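Local coordinates for MsStt7d protein (Micromonas, PDB 4IX6), which probably acts as an ATP-dependent protein kinase, and is represented here by its kinase domain with bound ADP, at residues P171-A176 and K185-G190; L271-A276 and Y296-F301. All coordinates share one frame; numbering follows the deposited sequence.

Contact 1. Residues P171-A176 and K185-G190; sequences PANLIA and KLIDLG. With ADP (adenosine-5'-diphosphate), chain F.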
loop_
_atom_site.group_PDB
_atom_site.type_symbol
_atom_site.label_atom_id
_atom_site.label_comp_id
_atom_site.label_asym_id
_atom_site.label_seq_id
_atom_site.Cartn_x
_atom_site.Cartn_y
_atom_site.Cartn_z
ATOM N N PRO B 171 16.416 6.934 -4.522
ATOM C CA PRO B 171 16.900 6.355 -5.780
ATOM C C PRO B 171 15.854 5.544 -6.548
ATOM O O PRO B 171 15.887 5.517 -7.783
ATOM C CB PRO B 171 18.079 5.474 -5.330
ATOM C CG PRO B 171 18.573 6.159 -4.091
ATOM C CD PRO B 171 17.318 6.631 -3.393
ATOM N N ALA B 172 14.939 4.902 -5.833
ATOM C CA ALA B 172 13.911 4.102 -6.482
ATOM C C ALA B 172 12.950 4.957 -7.297
ATOM O O ALA B 172 12.266 4.449 -8.189
ATOM C CB ALA B 172 13.154 3.277 -5.443
ATOM N N ASN B 173 12.898 6.250 -6.987
ATOM C CA ASN B 173 12.011 7.174 -7.698
ATOM C C ASN B 173 12.769 8.109 -8.635
ATOM O O ASN B 173 12.294 9.206 -8.965
ATOM C CB ASN B 173 11.157 7.969 -6.710
ATOM C CG ASN B 173 9.944 7.187 -6.243
ATOM O OD1 ASN B 173 9.524 6.227 -6.898
ATOM N ND2 ASN B 173 9.368 7.598 -5.117
ATOM N N LEU B 174 13.941 7.665 -9.073
ATOM C CA LEU B 174 14.698 8.383 -10.088
ATOM C C LEU B 174 14.986 7.448 -11.251
ATOM O O LEU B 174 15.363 6.289 -11.053
ATOM C CB LEU B 174 16.013 8.906 -9.487
ATOM C CG LEU B 174 15.834 10.075 -8.518
ATOM C CD1 LEU B 174 17.052 10.228 -7.614
ATOM C CD2 LEU B 174 15.572 11.380 -9.265
ATOM N N ILE B 175 14.819 7.949 -12.471
ATOM C CA ILE B 175 15.151 7.168 -13.649
ATOM C C ILE B 175 16.134 7.950 -14.499
ATOM O O ILE B 175 15.946 9.151 -14.714
ATOM C CB ILE B 175 13.899 6.864 -14.477
ATOM C CG1 ILE B 175 12.984 5.939 -13.688
ATOM C CG2 ILE B 175 14.278 6.227 -15.802
ATOM C CD1 ILE B 175 11.716 5.547 -14.446
ATOM N N ALA B 176 17.189 7.285 -14.958
ATOM C CA ALA B 176 18.116 7.923 -15.884
ATOM C C ALA B 176 17.462 7.847 -17.264
ATOM O O ALA B 176 17.347 6.763 -17.853
ATOM C CB ALA B 176 19.454 7.206 -15.879
ATOM N N LYS B 185 15.236 11.862 -14.030
ATOM C CA LYS B 185 13.886 12.383 -13.879
ATOM C C LYS B 185 13.239 11.714 -12.677
ATOM O O LYS B 185 13.401 10.514 -12.451
ATOM C CB LYS B 185 13.048 12.085 -15.111
ATOM C CG LYS B 185 13.485 12.861 -16.368
ATOM C CD LYS B 185 12.502 12.634 -17.488
ATOM C CE LYS B 185 12.978 13.344 -18.740
ATOM N NZ LYS B 185 12.023 13.162 -19.865
ATOM N N LEU B 186 12.487 12.496 -11.920
ATOM C CA LEU B 186 11.731 11.960 -10.801
ATOM C C LEU B 186 10.487 11.250 -11.310
ATOM O O LEU B 186 9.893 11.653 -12.301
ATOM C CB LEU B 186 11.324 13.091 -9.860
ATOM C CG LEU B 186 12.455 13.615 -8.971
ATOM C CD1 LEU B 186 12.112 15.020 -8.482
ATOM C CD2 LEU B 186 12.674 12.659 -7.790
ATOM N N ILE B 187 10.104 10.184 -10.619
ATOM C CA ILE B 187 8.792 9.584 -10.821
ATOM C C ILE B 187 8.012 9.598 -9.506
ATOM O O ILE B 187 8.578 9.877 -8.438
ATOM C CB ILE B 187 8.877 8.133 -11.358
ATOM C CG1 ILE B 187 9.753 7.275 -10.443
ATOM C CG2 ILE B 187 9.448 8.117 -12.780
ATOM C CD1 ILE B 187 9.578 5.761 -10.651
ATOM N N ASP B 188 6.716 9.305 -9.598
ATOM C CA ASP B 188 5.870 9.011 -8.434
ATOM C C ASP B 188 5.586 10.233 -7.560
ATOM O O ASP B 188 6.181 10.423 -6.488
ATOM C CB ASP B 188 6.462 7.854 -7.621
ATOM C CG ASP B 188 5.526 7.357 -6.546
ATOM O OD1 ASP B 188 4.351 7.792 -6.514
ATOM O OD2 ASP B 188 5.973 6.507 -5.741
ATOM N N LEU B 189 4.669 11.060 -8.040
ATOM C CA LEU B 189 4.149 12.191 -7.282
ATOM C C LEU B 189 2.956 11.787 -6.413
ATOM O O LEU B 189 2.184 12.628 -5.973
ATOM C CB LEU B 189 3.761 13.310 -8.258
ATOM C CG LEU B 189 4.949 13.928 -9.012
ATOM C CD1 LEU B 189 4.481 14.621 -10.294
ATOM C CD2 LEU B 189 5.709 14.883 -8.099
ATOM N N GLY B 190 2.829 10.493 -6.141
ATOM C CA GLY B 190 1.715 9.985 -5.358
ATOM C C GLY B 190 1.642 10.492 -3.927
ATOM O O GLY B 190 0.572 10.488 -3.318
HETATM P PB ADP F . 9.491 0.260 -6.102
HETATM O O1B ADP F . 10.455 0.395 -7.262
HETATM O O2B ADP F . 8.963 -1.146 -5.922
HETATM O O3B ADP F . 9.975 0.907 -4.823
HETATM P PA ADP F . 6.764 0.579 -6.963
HETATM O O1A ADP F . 5.764 1.709 -6.848
HETATM O O2A ADP F . 6.530 -0.700 -6.185
HETATM O O3A ADP F . 8.205 1.163 -6.505
HETATM O "O5'" ADP F . 6.917 0.213 -8.538
HETATM C "C5'" ADP F . 6.625 1.146 -9.594
HETATM C "C4'" ADP F . 7.520 0.828 -10.794
HETATM O "O4'" ADP F . 7.088 1.477 -12.002
HETATM C "C3'" ADP F . 8.950 1.270 -10.524
HETATM O "O3'" ADP F . 9.840 0.168 -10.703
HETATM C "C2'" ADP F . 9.253 2.295 -11.588
HETATM O "O2'" ADP F . 10.592 2.148 -12.072
HETATM C "C1'" ADP F . 8.224 2.025 -12.672
HETATM N N9 ADP F . 7.816 3.300 -13.274
HETATM C C8 ADP F . 6.952 4.183 -12.745
HETATM N N7 ADP F . 6.817 5.259 -13.553
HETATM C C5 ADP F . 7.617 5.068 -14.618
HETATM C C6 ADP F . 7.933 5.810 -15.851
HETATM N N6 ADP F . 7.350 7.011 -16.101
HETATM N N1 ADP F . 8.828 5.255 -16.698
HETATM C C2 ADP F . 9.402 4.060 -16.476
HETATM N N3 ADP F . 9.157 3.323 -15.365
HETATM C C4 ADP F . 8.283 3.777 -14.432
HETATM O O HOH W 1 7.541 4.411 -7.040
#
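Asn173 to Ile175 run antiparallel to Lys185 to Ile187 as the short hairpin of the protein kinase fold that leads from the catalytic loop to the DFG position, which reads Asp-Leu-Gly here. Ile175 and Lys185 form a hydrogen-bonded pair, each N 2.9 Å from the other's O, and Ile187 N donates to Asn173 O. On one face of the ribbon Leu174 and Leu186 lie side by side; Leu174 CD2 and Leu186 CD2 are 3.5 Å apart, closer than usual for carbons, and Leu152 of helix 141-161 touches both side chains. The face of Ile175 forms part of the adenine pocket: its CD1 reaches ADP C2 at 3.4 Å. Ile187 has CG1 between its backbone N and carbonyl carbon (chi1 55°), which carries CD1 to 3.6 Å from ADP C2' while CG2 meets Ile175 CD1. Lys185 extends away to salt bridges with Glu114 and Asp180. Asn173 and Asp188, both magnesium ligands in this protein, turn amide and carboxylate 88° apart; the amide is held by Asn173 ND2 bonding to Asp168 O. With an alanine at Asp188 the carboxylate is gone, which would probably weaken magnesium binding and leave Gly190 N, the donor of its Asx turn, and a bridging water without this acceptor. That water joins the two side chains, 2.7 Å from Asn173 OD1 and 2.9 Å from Asp188 OD2.

Contact 2. Residues L271-A276 and Y296-F301; sequences LERFLA and YGTMDF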
loop_
_atom_site.group_PDB
_atom_site.type_symbol
_atom_site.label_atom_id
_atom_site.label_comp_id
_atom_site.label_asym_id
_atom_site.label_seq_id
_atom_site.Cartn_x
_atom_site.Cartn_y
_atom_site.Cartn_z
ATOM N N LEU B 271 22.605 2.052 4.522
ATOM C CA LEU B 271 22.119 3.390 4.825
ATOM C C LEU B 271 21.513 3.459 6.221
ATOM O O LEU B 271 21.731 4.433 6.953
ATOM C CB LEU B 271 21.102 3.853 3.769
ATOM C CG LEU B 271 20.454 5.222 3.999
ATOM C CD1 LEU B 271 21.487 6.329 3.984
ATOM C CD2 LEU B 271 19.358 5.482 2.939
ATOM N N GLU B 272 20.770 2.421 6.604
ATOM C CA GLU B 272 20.168 2.382 7.928
ATOM C C GLU B 272 21.244 2.445 9.015
ATOM O O GLU B 272 21.110 3.182 9.993
ATOM C CB GLU B 272 19.307 1.129 8.103
ATOM C CG GLU B 272 18.630 1.053 9.464
ATOM C CD GLU B 272 17.543 -0.002 9.526
ATOM O OE1 GLU B 272 17.297 -0.674 8.498
ATOM O OE2 GLU B 272 16.927 -0.154 10.605
ATOM N N ARG B 273 22.320 1.687 8.831
ATOM C CA ARG B 273 23.408 1.687 9.806
ATOM C C ARG B 273 24.014 3.074 9.947
ATOM O O ARG B 273 24.233 3.558 11.058
ATOM C CB ARG B 273 24.504 0.688 9.433
ATOM C CG ARG B 273 25.748 0.820 10.313
ATOM C CD ARG B 273 26.464 -0.502 10.491
ATOM N NE ARG B 273 27.409 -0.791 9.416
ATOM C CZ ARG B 273 28.725 -0.617 9.507
ATOM N NH1 ARG B 273 29.265 -0.141 10.622
ATOM N NH2 ARG B 273 29.505 -0.917 8.476
ATOM N N PHE B 274 24.290 3.715 8.812
ATOM C CA PHE B 274 24.876 5.041 8.833
ATOM C C PHE B 274 23.979 6.065 9.524
ATOM O O PHE B 274 24.446 6.839 10.353
ATOM C CB PHE B 274 25.229 5.522 7.419
ATOM C CG PHE B 274 25.677 6.953 7.378
ATOM C CD1 PHE B 274 24.749 7.977 7.288
ATOM C CD2 PHE B 274 27.021 7.280 7.465
ATOM C CE1 PHE B 274 25.143 9.291 7.277
ATOM C CE2 PHE B 274 27.426 8.604 7.448
ATOM C CZ PHE B 274 26.486 9.610 7.356
ATOM N N LEU B 275 22.698 6.089 9.177
ATOM C CA LEU B 275 21.813 7.096 9.750
ATOM C C LEU B 275 21.640 6.928 11.258
ATOM O O LEU B 275 21.436 7.907 11.973
ATOM C CB LEU B 275 20.455 7.099 9.059
ATOM C CG LEU B 275 20.464 7.636 7.629
ATOM C CD1 LEU B 275 19.058 7.553 7.082
ATOM C CD2 LEU B 275 20.994 9.068 7.579
ATOM N N ALA B 276 21.705 5.686 11.727
ATOM C CA ALA B 276 21.628 5.414 13.159
ATOM C C ALA B 276 22.853 5.997 13.862
ATOM O O ALA B 276 22.731 6.636 14.905
ATOM C CB ALA B 276 21.522 3.918 13.414
ATOM N N TYR B 296 33.784 1.696 9.795
ATOM C CA TYR B 296 33.320 1.454 8.435
ATOM C C TYR B 296 34.467 1.071 7.508
ATOM O O TYR B 296 34.526 1.517 6.362
ATOM C CB TYR B 296 32.605 2.699 7.901
ATOM C CG TYR B 296 31.258 2.948 8.540
ATOM C CD1 TYR B 296 30.083 2.713 7.838
ATOM C CD2 TYR B 296 31.158 3.412 9.847
ATOM C CE1 TYR B 296 28.843 2.936 8.418
ATOM C CE2 TYR B 296 29.924 3.634 10.437
ATOM C CZ TYR B 296 28.767 3.395 9.714
ATOM O OH TYR B 296 27.537 3.614 10.293
ATOM N N GLY B 297 35.380 0.242 8.003
ATOM C CA GLY B 297 36.533 -0.160 7.218
ATOM C C GLY B 297 36.131 -0.946 5.987
ATOM O O GLY B 297 36.935 -1.146 5.076
ATOM N N THR B 298 34.880 -1.398 5.973
ATOM C CA THR B 298 34.294 -2.089 4.833
ATOM C C THR B 298 34.041 -1.136 3.664
ATOM O O THR B 298 33.905 -1.568 2.512
ATOM C CB THR B 298 32.945 -2.719 5.230
ATOM O OG1 THR B 298 32.369 -1.973 6.316
ATOM C CG2 THR B 298 33.148 -4.164 5.674
ATOM N N MET B 299 33.973 0.157 3.961
ATOM C CA MET B 299 33.512 1.117 2.965
ATOM C C MET B 299 34.571 2.136 2.571
ATOM O O MET B 299 35.623 2.248 3.205
ATOM C CB MET B 299 32.282 1.850 3.480
ATOM C CG MET B 299 31.162 0.935 3.954
ATOM S SD MET B 299 29.638 1.832 4.313
ATOM C CE MET B 299 28.694 0.604 5.198
ATOM N N ASP B 300 34.270 2.886 1.517
ATOM C CA ASP B 300 35.197 3.876 0.990
ATOM C C ASP B 300 34.474 5.211 0.845
ATOM O O ASP B 300 33.566 5.355 0.016
ATOM C CB ASP B 300 35.745 3.411 -0.362
ATOM C CG ASP B 300 36.910 4.252 -0.842
ATOM O OD1 ASP B 300 37.058 5.402 -0.379
ATOM O OD2 ASP B 300 37.688 3.759 -1.689
ATOM N N PHE B 301 34.873 6.181 1.662
ATOM C CA PHE B 301 34.210 7.487 1.687
ATOM C C PHE B 301 34.884 8.518 0.791
ATOM O O PHE B 301 34.629 9.714 0.929
ATOM C CB PHE B 301 34.153 8.026 3.119
ATOM C CG PHE B 301 33.290 7.210 4.033
ATOM C CD1 PHE B 301 31.915 7.301 3.964
ATOM C CD2 PHE B 301 33.852 6.352 4.958
ATOM C CE1 PHE B 301 31.111 6.547 4.801
ATOM C CE2 PHE B 301 33.055 5.598 5.795
ATOM C CZ PHE B 301 31.687 5.696 5.720
#
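Arg273 lays its guanidinium flat over one face of the Tyr296 ring, a cation-pi stack that ties helix 268-280 to the loop before helix 302-318 in the helical C-terminal lobe of the kinase fold. The planes are only 7° apart, and Arg273 CZ stands 4.0 Å from the ring centroid. The two side chains run antiparallel, each reaching back toward the other's backbone. Arg273 leaves the helix with CG anti to its backbone N (chi1 171°), then bends at chi2 and chi3, which turns the guanidinium onto the ring while CG itself stays by the hydroxyl, 3.3 Å from Tyr296 OH. NH1 lies over the ring, and NH2 lies above its CD1 border. Thr298 OG1 approaches the guanidinium at its edge, but at 3.7 Å from Arg273 NH2 this is a loose polar contact. Tyr296 comes from the other side; with CG beside its backbone N (chi1 -71°) its ring points at the helix, where OH hydrogen-bonds Asp277 one turn further along. Phe288 meets the Tyr296 ring edge-to-face and also packs against Phe274. The type I turn from Tyr296 to Met299 brings the extended Met299 side chain back along the tyrosine, with SD at the ring edge and CE 3.7 Å from Arg273 NH2.

Overall arrangement
Contacts 1 and 2 follow one another along the chain, the hairpin of 171-176 and 185-190 closing before helix 268-280 begins. Their centres are 24 Å apart, and although the nearest atoms come within about 7 Å the two do not touch. The centre of contact 1 is about 4 Å from the centre of the chain, and this contact touches the ADP and holds the magnesium ligands Asn173 and Asp188; the centre of contact 2 is about 23 Å from the centre of the chain, away from the annotated sites. Helix 247-261 stands between them in the packing: Pro171 touches its Val256 and Gln259, whereas Leu271 rests on Gln259 and Phe274 on Leu258, so both contacts pack on the same helix of the C-terminal lobe.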